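Long-range contact in histone deacetylase complex subunit SAP18 (PDB 4A6Q), which enhances SIN3-HDAC1-mediated transcriptional repression and serves as an auxiliary component of the exon junction complex deposited on spliced mRNAs: residues P19-F33 and V51-A64. Sequence-based numbering, arbitrary orientation.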
ATOM      1  N   PRO A  19      -2.801  17.257  -2.418  1.00 17.89           N
ATOM      2  CA  PRO A  19      -1.582  16.765  -3.054  1.00 14.36           C
ATOM      3  C   PRO A  19      -0.340  17.229  -2.317  1.00 14.97           C
ATOM      4  O   PRO A  19      -0.379  18.250  -1.657  1.00 19.84           O
ATOM      5  CB  PRO A  19      -1.606  17.426  -4.435  1.00 17.82           C
ATOM      6  CG  PRO A  19      -3.029  17.851  -4.636  1.00 26.91           C
ATOM      7  CD  PRO A  19      -3.550  18.181  -3.281  1.00 23.71           C
ATOM      8  N   ILE A  20       0.738  16.476  -2.462  1.00 13.38           N
ATOM      9  CA  ILE A  20       2.059  16.842  -1.922  1.00 12.90           C
ATOM     10  C   ILE A  20       2.806  17.715  -2.921  1.00 15.41           C
ATOM     11  O   ILE A  20       2.735  17.491  -4.127  1.00 16.36           O
ATOM     12  CB  ILE A  20       2.889  15.551  -1.705  1.00 12.66           C
ATOM     13  CG1 ILE A  20       2.207  14.607  -0.684  1.00 12.58           C
ATOM     14  CG2 ILE A  20       4.342  15.863  -1.282  1.00 12.18           C
ATOM     15  CD1 ILE A  20       2.246  15.097   0.739  1.00 17.84           C
ATOM     16  N   ASP A  21       3.515  18.741  -2.433  1.00 15.35           N
ATOM     17  CA  ASP A  21       4.410  19.518  -3.304  1.00 13.70           C
ATOM     18  C   ASP A  21       5.691  18.707  -3.434  1.00 14.30           C
ATOM     19  O   ASP A  21       6.592  18.811  -2.611  1.00 14.03           O
ATOM     20  CB  ASP A  21       4.707  20.916  -2.736  1.00 15.58           C
ATOM     21  CG  ASP A  21       5.543  21.747  -3.682  1.00 18.58           C
ATOM     22  OD1 ASP A  21       6.152  21.161  -4.588  1.00 21.88           O
ATOM     23  OD2 ASP A  21       5.582  22.997  -3.553  1.00 21.37           O
ATOM     24  N   ARG A  22       5.748  17.843  -4.439  1.00 11.79           N
ATOM     25  CA  ARG A  22       6.832  16.887  -4.579  1.00 10.94           C
ATOM     26  C   ARG A  22       8.179  17.554  -4.836  1.00 15.23           C
ATOM     27  O   ARG A  22       9.239  17.045  -4.447  1.00 17.16           O
ATOM     28  CB  ARG A  22       6.468  15.853  -5.671  1.00 13.15           C
ATOM     29  CG  ARG A  22       5.253  14.997  -5.321  1.00 10.30           C
ATOM     30  CD  ARG A  22       4.978  14.011  -6.439  1.00 12.30           C
ATOM     31  NE  ARG A  22       4.053  12.983  -5.977  1.00 12.15           N
ATOM     32  CZ  ARG A  22       3.825  11.836  -6.610  1.00 14.43           C
ATOM     33  NH1 ARG A  22       4.443  11.563  -7.751  1.00 13.28           N
ATOM     34  NH2 ARG A  22       2.980  10.966  -6.067  1.00 13.46           N
ATOM     35  N   GLU A  23       8.141  18.719  -5.468  1.00 14.59           N
ATOM     36  CA  GLU A  23       9.385  19.445  -5.703  1.00 16.18           C
ATOM     37  C   GLU A  23      10.030  19.940  -4.407  1.00 17.77           C
ATOM     38  O   GLU A  23      11.244  20.105  -4.353  1.00 22.03           O
ATOM     39  CB  GLU A  23       9.172  20.624  -6.671  1.00 17.35           C
ATOM     40  N   LYS A  24       9.227  20.200  -3.387  1.00 11.96           N
ATOM     41  CA  LYS A  24       9.756  20.728  -2.117  1.00  9.38           C
ATOM     42  C   LYS A  24       9.742  19.703  -0.993  1.00 10.95           C
ATOM     43  O   LYS A  24       9.975  20.047   0.133  1.00 12.45           O
ATOM     44  CB  LYS A  24       8.928  21.919  -1.717  1.00 11.29           C
ATOM     45  CG  LYS A  24       9.322  23.225  -2.487  1.00 13.84           C
ATOM     46  CD  LYS A  24       8.418  24.372  -2.055  1.00 13.03           C
ATOM     47  CE  LYS A  24       8.954  25.716  -2.534  1.00 13.92           C
ATOM     48  NZ  LYS A  24      10.266  26.078  -1.849  1.00 15.80           N
ATOM     49  N   THR A  25       9.486  18.440  -1.302  1.00 11.44           N
ATOM     50  CA  THR A  25       9.407  17.406  -0.266  1.00  9.91           C
ATOM     51  C   THR A  25      10.360  16.292  -0.643  1.00  9.17           C
ATOM     52  O   THR A  25      10.288  15.761  -1.753  1.00 12.84           O
ATOM     53  CB  THR A  25       7.994  16.813  -0.220  1.00 11.07           C
ATOM     54  OG1 THR A  25       7.055  17.854   0.058  1.00 12.52           O
ATOM     55  CG2 THR A  25       7.864  15.720   0.882  1.00 10.99           C
ATOM     56  N   CYS A  26      11.266  15.935   0.251  1.00 10.99           N
ATOM     57  CA  CYS A  26      12.162  14.827  -0.033  0.50 10.89           C
ATOM     58  C   CYS A  26      11.334  13.546  -0.119  1.00 11.70           C
ATOM     59  O   CYS A  26      10.442  13.313   0.695  1.00 13.28           O
ATOM     60  CB  CYS A  26      13.222  14.738   1.055  0.50 11.63           C
ATOM     61  SG  CYS A  26      14.312  16.212   1.084  0.50 14.37           S
ATOM     62  N   PRO A  27      11.607  12.710  -1.136  1.00 13.12           N
ATOM     63  CA  PRO A  27      10.827  11.475  -1.232  1.00 11.45           C
ATOM     64  C   PRO A  27      11.156  10.498  -0.107  1.00 12.45           C
ATOM     65  O   PRO A  27      12.241  10.531   0.506  1.00 13.04           O
ATOM     66  CB  PRO A  27      11.244  10.898  -2.595  1.00 14.64           C
ATOM     67  CG  PRO A  27      12.584  11.475  -2.879  1.00 14.33           C
ATOM     68  CD  PRO A  27      12.627  12.850  -2.195  1.00 11.94           C
ATOM     69  N   LEU A  28      10.185   9.636   0.163  1.00 11.42           N
ATOM     70  CA  LEU A  28      10.346   8.549   1.090  1.00 11.65           C
ATOM     71  C   LEU A  28      10.828   7.312   0.337  1.00 10.16           C
ATOM     72  O   LEU A  28      10.613   7.184  -0.876  1.00 11.01           O
ATOM     73  CB  LEU A  28       9.013   8.249   1.792  1.00 12.59           C
ATOM     74  CG  LEU A  28       7.809   7.817   0.957  1.00 12.02           C
ATOM     75  CD1 LEU A  28       7.685   6.288   0.999  1.00 15.51           C
ATOM     76  CD2 LEU A  28       6.528   8.449   1.458  1.00 13.13           C
ATOM     77  N   LEU A  29      11.498   6.427   1.038  1.00 11.97           N
ATOM     78  CA  LEU A  29      11.926   5.164   0.450  1.00 10.66           C
ATOM     79  C   LEU A  29      10.873   4.129   0.815  1.00 11.32           C
ATOM     80  O   LEU A  29      10.687   3.799   1.990  1.00 14.40           O
ATOM     81  CB  LEU A  29      13.348   4.763   0.922  1.00 15.78           C
ATOM     82  CG  LEU A  29      14.005   3.606   0.134  1.00 21.59           C
ATOM     83  CD1 LEU A  29      15.536   3.611   0.273  1.00 26.10           C
ATOM     84  CD2 LEU A  29      13.463   2.271   0.585  1.00 26.39           C
ATOM     85  N   LEU A  30      10.186   3.618  -0.206  1.00 11.64           N
ATOM     86  CA  LEU A  30       9.107   2.636  -0.029  1.00 12.16           C
ATOM     87  C   LEU A  30       9.640   1.236  -0.356  1.00 10.83           C
ATOM     88  O   LEU A  30      10.197   1.033  -1.409  1.00 12.41           O
ATOM     89  CB  LEU A  30       7.993   2.989  -1.002  1.00 13.36           C
ATOM     90  CG  LEU A  30       6.771   2.054  -1.055  1.00 15.25           C
ATOM     91  CD1 LEU A  30       6.049   2.112   0.285  1.00 18.35           C
ATOM     92  CD2 LEU A  30       5.862   2.406  -2.211  1.00 14.69           C
ATOM     93  N   ARG A  31       9.457   0.293   0.563  1.00 10.64           N
ATOM     94  CA  ARG A  31       9.893  -1.100   0.358  1.00  9.98           C
ATOM     95  C   ARG A  31       8.667  -1.928  -0.019  1.00 13.02           C
ATOM     96  O   ARG A  31       7.692  -1.999   0.747  1.00 12.26           O
ATOM     97  CB  ARG A  31      10.535  -1.633   1.641  1.00 11.61           C
ATOM     98  CG  ARG A  31      11.787  -0.794   2.072  1.00 14.05           C
ATOM     99  CD  ARG A  31      12.380  -1.295   3.386  1.00 15.16           C
ATOM    100  NE  ARG A  31      12.990  -2.609   3.227  1.00 16.98           N
ATOM    101  CZ  ARG A  31      13.546  -3.308   4.210  1.00 21.07           C
ATOM    102  NH1 ARG A  31      13.569  -2.829   5.455  1.00 23.51           N
ATOM    103  NH2 ARG A  31      14.059  -4.506   3.952  1.00 21.48           N
ATOM    104  N   VAL A  32       8.701  -2.494  -1.221  1.00 11.34           N
ATOM    105  CA  VAL A  32       7.552  -3.216  -1.780  1.00 10.15           C
ATOM    106  C   VAL A  32       7.915  -4.679  -1.930  1.00 13.01           C
ATOM    107  O   VAL A  32       8.955  -5.012  -2.493  1.00 15.59           O
ATOM    108  CB  VAL A  32       7.233  -2.655  -3.172  1.00 10.68           C
ATOM    109  CG1 VAL A  32       6.044  -3.388  -3.788  1.00 13.35           C
ATOM    110  CG2 VAL A  32       6.925  -1.161  -3.069  1.00 12.15           C
ATOM    111  N   PHE A  33       7.079  -5.547  -1.378  1.00  9.99           N
ATOM    112  CA  PHE A  33       7.268  -6.968  -1.503  1.00  7.87           C
ATOM    113  C   PHE A  33       6.153  -7.464  -2.385  1.00  9.90           C
ATOM    114  O   PHE A  33       5.072  -6.878  -2.382  1.00 11.88           O
ATOM    115  CB  PHE A  33       7.221  -7.604  -0.112  1.00 11.04           C
ATOM    116  CG  PHE A  33       8.318  -7.087   0.798  1.00 12.64           C
ATOM    117  CD1 PHE A  33       8.127  -5.952   1.565  1.00 12.24           C
ATOM    118  CD2 PHE A  33       9.558  -7.718   0.839  1.00 14.24           C
ATOM    119  CE1 PHE A  33       9.132  -5.460   2.371  1.00 12.19           C
ATOM    120  CE2 PHE A  33      10.568  -7.244   1.657  1.00 15.08           C
ATOM    121  CZ  PHE A  33      10.364  -6.088   2.402  1.00 14.06           C
ATOM    122  N   VAL A  51      12.646 -10.085   6.633  1.00 18.41           N
ATOM    123  CA  VAL A  51      11.690  -9.733   5.588  1.00 16.60           C
ATOM    124  C   VAL A  51      11.911 -10.741   4.459  1.00 16.80           C
ATOM    125  O   VAL A  51      12.959 -11.400   4.430  1.00 17.54           O
ATOM    126  CB  VAL A  51      11.909  -8.300   5.067  1.00 17.80           C
ATOM    127  CG1 VAL A  51      11.655  -7.264   6.170  1.00 20.14           C
ATOM    128  CG2 VAL A  51      13.324  -8.149   4.521  1.00 16.67           C
ATOM    129  N   PRO A  52      10.941 -10.877   3.537  1.00 17.14           N
ATOM    130  CA  PRO A  52      11.173 -11.709   2.337  1.00 17.41           C
ATOM    131  C   PRO A  52      12.470 -11.316   1.611  1.00 15.23           C
ATOM    132  O   PRO A  52      12.867 -10.164   1.621  1.00 17.15           O
ATOM    133  CB  PRO A  52       9.954 -11.412   1.472  1.00 17.83           C
ATOM    134  CG  PRO A  52       8.856 -11.101   2.489  1.00 14.66           C
ATOM    135  CD  PRO A  52       9.570 -10.318   3.571  1.00 13.76           C
ATOM    136  N   SER A  53      13.140 -12.301   1.016  1.00 16.22           N
ATOM    137  CA  SER A  53      14.459 -12.111   0.420  1.00 17.05           C
ATOM    138  C   SER A  53      14.403 -11.486  -0.976  1.00 16.68           C
ATOM    139  O   SER A  53      15.440 -11.322  -1.618  1.00 17.04           O
ATOM    140  CB  SER A  53      15.197 -13.450   0.362  1.00 15.97           C
ATOM    141  OG  SER A  53      15.496 -13.950   1.671  1.00 19.55           O
ATOM    142  N   SER A  54      13.211 -11.145  -1.460  1.00 15.22           N
ATOM    143  CA  SER A  54      13.060 -10.348  -2.674  1.00 12.90           C
ATOM    144  C   SER A  54      12.240  -9.107  -2.351  1.00 15.83           C
ATOM    145  O   SER A  54      11.255  -9.200  -1.632  1.00 16.77           O
ATOM    146  CB  SER A  54      12.345 -11.115  -3.785  1.00 14.27           C
ATOM    147  OG  SER A  54      13.043 -12.311  -4.109  1.00 17.64           O
ATOM    148  N   GLU A  55      12.666  -7.957  -2.874  1.00 14.45           N
ATOM    149  CA  GLU A  55      11.937  -6.706  -2.671  1.00 13.82           C
ATOM    150  C   GLU A  55      12.276  -5.678  -3.734  1.00 13.71           C
ATOM    151  O   GLU A  55      13.313  -5.760  -4.378  1.00 16.48           O
ATOM    152  CB  GLU A  55      12.179  -6.156  -1.269  1.00 21.82           C
ATOM    153  CG  GLU A  55      13.406  -5.318  -1.105  1.00 20.91           C
ATOM    154  CD  GLU A  55      13.559  -4.810   0.320  1.00 18.03           C
ATOM    155  OE1 GLU A  55      13.989  -5.605   1.177  1.00 19.06           O
ATOM    156  OE2 GLU A  55      13.231  -3.617   0.581  1.00 17.74           O
ATOM    157  N   LEU A  56      11.370  -4.712  -3.924  1.00 10.67           N
ATOM    158  CA  LEU A  56      11.574  -3.612  -4.859  1.00 11.02           C
ATOM    159  C   LEU A  56      11.567  -2.335  -4.035  1.00 12.47           C
ATOM    160  O   LEU A  56      10.663  -2.123  -3.253  1.00 15.78           O
ATOM    161  CB  LEU A  56      10.411  -3.579  -5.857  1.00 14.77           C
ATOM    162  CG  LEU A  56      10.252  -2.376  -6.770  1.00 18.11           C
ATOM    163  CD1 LEU A  56      11.511  -2.235  -7.560  1.00 16.72           C
ATOM    164  CD2 LEU A  56       9.035  -2.543  -7.695  1.00 21.00           C
ATOM    165  N   GLN A  57      12.554  -1.471  -4.216  1.00 11.74           N
ATOM    166  CA  GLN A  57      12.561  -0.203  -3.492  1.00 13.47           C
ATOM    167  C   GLN A  57      12.268   0.954  -4.410  1.00 12.76           C
ATOM    168  O   GLN A  57      12.749   0.980  -5.541  1.00 13.84           O
ATOM    169  CB  GLN A  57      13.910   0.008  -2.758  1.00 11.76           C
ATOM    170  CG  GLN A  57      14.034  -0.988  -1.640  1.00 13.01           C
ATOM    171  CD  GLN A  57      15.266  -0.797  -0.785  1.00 16.32           C
ATOM    172  OE1 GLN A  57      16.042   0.153  -0.977  1.00 16.28           O
ATOM    173  NE2 GLN A  57      15.434  -1.677   0.195  1.00 17.45           N
ATOM    174  N   ILE A  58      11.449   1.906  -3.931  1.00 11.70           N
ATOM    175  CA  ILE A  58      10.956   2.998  -4.776  1.00 10.44           C
ATOM    176  C   ILE A  58      11.049   4.306  -3.994  1.00 10.82           C
ATOM    177  O   ILE A  58      10.800   4.318  -2.806  1.00 13.80           O
ATOM    178  CB  ILE A  58       9.465   2.753  -5.140  1.00 13.99           C
ATOM    179  CG1 ILE A  58       9.364   1.552  -6.093  1.00 13.93           C
ATOM    180  CG2 ILE A  58       8.792   3.989  -5.739  1.00 15.88           C
ATOM    181  CD1 ILE A  58       7.908   1.139  -6.380  1.00 18.81           C
ATOM    182  N   TYR A  59      11.493   5.379  -4.656  1.00 10.20           N
ATOM    183  CA  TYR A  59      11.397   6.705  -4.063  1.00 11.80           C
ATOM    184  C   TYR A  59      10.070   7.291  -4.506  1.00 11.44           C
ATOM    185  O   TYR A  59       9.798   7.391  -5.718  1.00 12.54           O
ATOM    186  CB  TYR A  59      12.506   7.609  -4.604  1.00 13.99           C
ATOM    187  CG  TYR A  59      13.877   7.344  -4.066  1.00 17.80           C
ATOM    188  CD1 TYR A  59      14.091   7.248  -2.713  1.00 18.87           C
ATOM    189  CD2 TYR A  59      14.951   7.170  -4.927  1.00 21.85           C
ATOM    190  CE1 TYR A  59      15.381   7.007  -2.206  1.00 23.70           C
ATOM    191  CE2 TYR A  59      16.215   6.929  -4.446  1.00 21.30           C
ATOM    192  CZ  TYR A  59      16.416   6.848  -3.093  1.00 22.93           C
ATOM    193  OH  TYR A  59      17.682   6.604  -2.617  1.00 27.69           O
ATOM    194  N   THR A  60       9.260   7.747  -3.559  1.00 11.87           N
ATOM    195  CA  THR A  60       7.947   8.266  -3.883  1.00 10.19           C
ATOM    196  C   THR A  60       7.517   9.228  -2.790  1.00 11.86           C
ATOM    197  O   THR A  60       8.340   9.649  -1.974  1.00 11.48           O
ATOM    198  CB  THR A  60       6.931   7.109  -4.121  1.00 13.24           C
ATOM    199  OG1 THR A  60       5.718   7.618  -4.715  1.00 13.66           O
ATOM    200  CG2 THR A  60       6.605   6.353  -2.813  1.00 12.90           C
ATOM    201  N   TRP A  61       6.236   9.571  -2.778  1.00 11.25           N
ATOM    202  CA  TRP A  61       5.679  10.543  -1.840  1.00 10.18           C
ATOM    203  C   TRP A  61       4.365  10.015  -1.239  1.00 11.24           C
ATOM    204  O   TRP A  61       3.851   8.995  -1.682  1.00 11.79           O
ATOM    205  CB  TRP A  61       5.436  11.884  -2.529  1.00 13.17           C
ATOM    206  CG  TRP A  61       6.699  12.574  -2.969  1.00 13.01           C
ATOM    207  CD1 TRP A  61       7.424  13.533  -2.269  1.00 13.30           C
ATOM    208  CD2 TRP A  61       7.396  12.360  -4.195  1.00 11.91           C
ATOM    209  NE1 TRP A  61       8.526  13.906  -3.012  1.00 12.63           N
ATOM    210  CE2 TRP A  61       8.529  13.205  -4.192  1.00 12.95           C
ATOM    211  CE3 TRP A  61       7.165  11.539  -5.314  1.00 12.10           C
ATOM    212  CZ2 TRP A  61       9.428  13.254  -5.260  1.00 15.31           C
ATOM    213  CZ3 TRP A  61       8.052  11.582  -6.352  1.00 14.16           C
ATOM    214  CH2 TRP A  61       9.177  12.427  -6.326  1.00 15.01           C
HETATM  215  N   MSE A  62       3.841  10.686  -0.213  1.00 13.00           N
HETATM  216  CA  MSE A  62       2.637  10.220   0.496  1.00 12.24           C
HETATM  217  C   MSE A  62       1.377  10.238  -0.359  1.00 12.88           C
HETATM  218  O   MSE A  62       0.394   9.608   0.009  1.00 13.39           O
HETATM  219  CB  MSE A  62       2.410  11.041   1.782  1.00 12.95           C
HETATM  220  CG  MSE A  62       3.491  10.860   2.805  1.00 13.39           C
HETATM  221 SE   MSE A  62       3.395   9.069   3.499  1.00 34.00          SE
HETATM  222  CE  MSE A  62       1.551   8.988   4.076  1.00 21.71           C
ATOM    223  N   ASP A  63       1.398  10.963  -1.472  1.00 11.58           N
ATOM    224  CA  ASP A  63       0.251  10.968  -2.404  1.00 13.49           C
ATOM    225  C   ASP A  63       0.441  10.029  -3.580  1.00 12.98           C
ATOM    226  O   ASP A  63      -0.300  10.115  -4.581  1.00 14.02           O
ATOM    227  CB  ASP A  63      -0.125  12.416  -2.830  1.00 13.63           C
ATOM    228  CG  ASP A  63       0.934  13.092  -3.700  1.00 13.64           C
ATOM    229  OD1 ASP A  63       2.074  12.560  -3.814  1.00 13.22           O
ATOM    230  OD2 ASP A  63       0.625  14.164  -4.265  1.00 16.36           O
ATOM    231  N   ALA A  64       1.407   9.113  -3.466  1.00 11.04           N
ATOM    232  CA  ALA A  64       1.522   8.048  -4.449  1.00 11.56           C
ATOM    233  C   ALA A  64       0.192   7.260  -4.524  1.00 11.86           C
ATOM    234  O   ALA A  64      -0.369   6.874  -3.495  1.00 13.43           O
ATOM    235  CB  ALA A  64       2.648   7.114  -4.084  1.00 13.96           C
TER
HETATM  236  O   HOH W   1       1.792  15.780  -6.116  1.00 21.74           O
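Asp63 takes bonds from two residues of 19-33 through different oxygens. Its OD1 receives both NE and NH2 of Arg22 (3.0 and 2.9 Å), each bent to 148° at the hydrogen, as expected when NE and NH2 converge on one atom; Arg22 NH1 turns to Glu68, on helix 66-76. Asp63 OD2 accepts Ile20 N at 2.9 Å, from above the carboxylate plane, and a water that also donates to Ile20 O. With CG anti to its carbonyl carbon (chi1 -64°) and the chain extended to NE, Arg22 lies over one face of the Trp61 indole, CG 3.7 Å from the five-membered-ring centroid. Pro27 CA takes the opposite face, and at the ring's edge Trp61 NE1 donates to Thr25 O (2.9 Å). Beyond Pro27, strand 28-35, through residues 28-33, pairs antiparallel with 56-60 (short-segment axes 150° apart), as the first two strands of the ubiquitin-like fold, joined by a long loop. Six backbone bonds satisfy N and O of Leu28, Leu30, Val32, Leu56, Ile58 and Thr60, whose side chains share one face, where Leu30, Leu56 and Ile58 touch helix 66-76. On the other face Arg31 meets Glu55 side-on, NE to OE2 (2.8 Å) and NH2 to OE1 (3.0 Å), nearly straight and on syn lone pairs. Gln57 NE2 reaches the same OE2 from above the carboxylate plane.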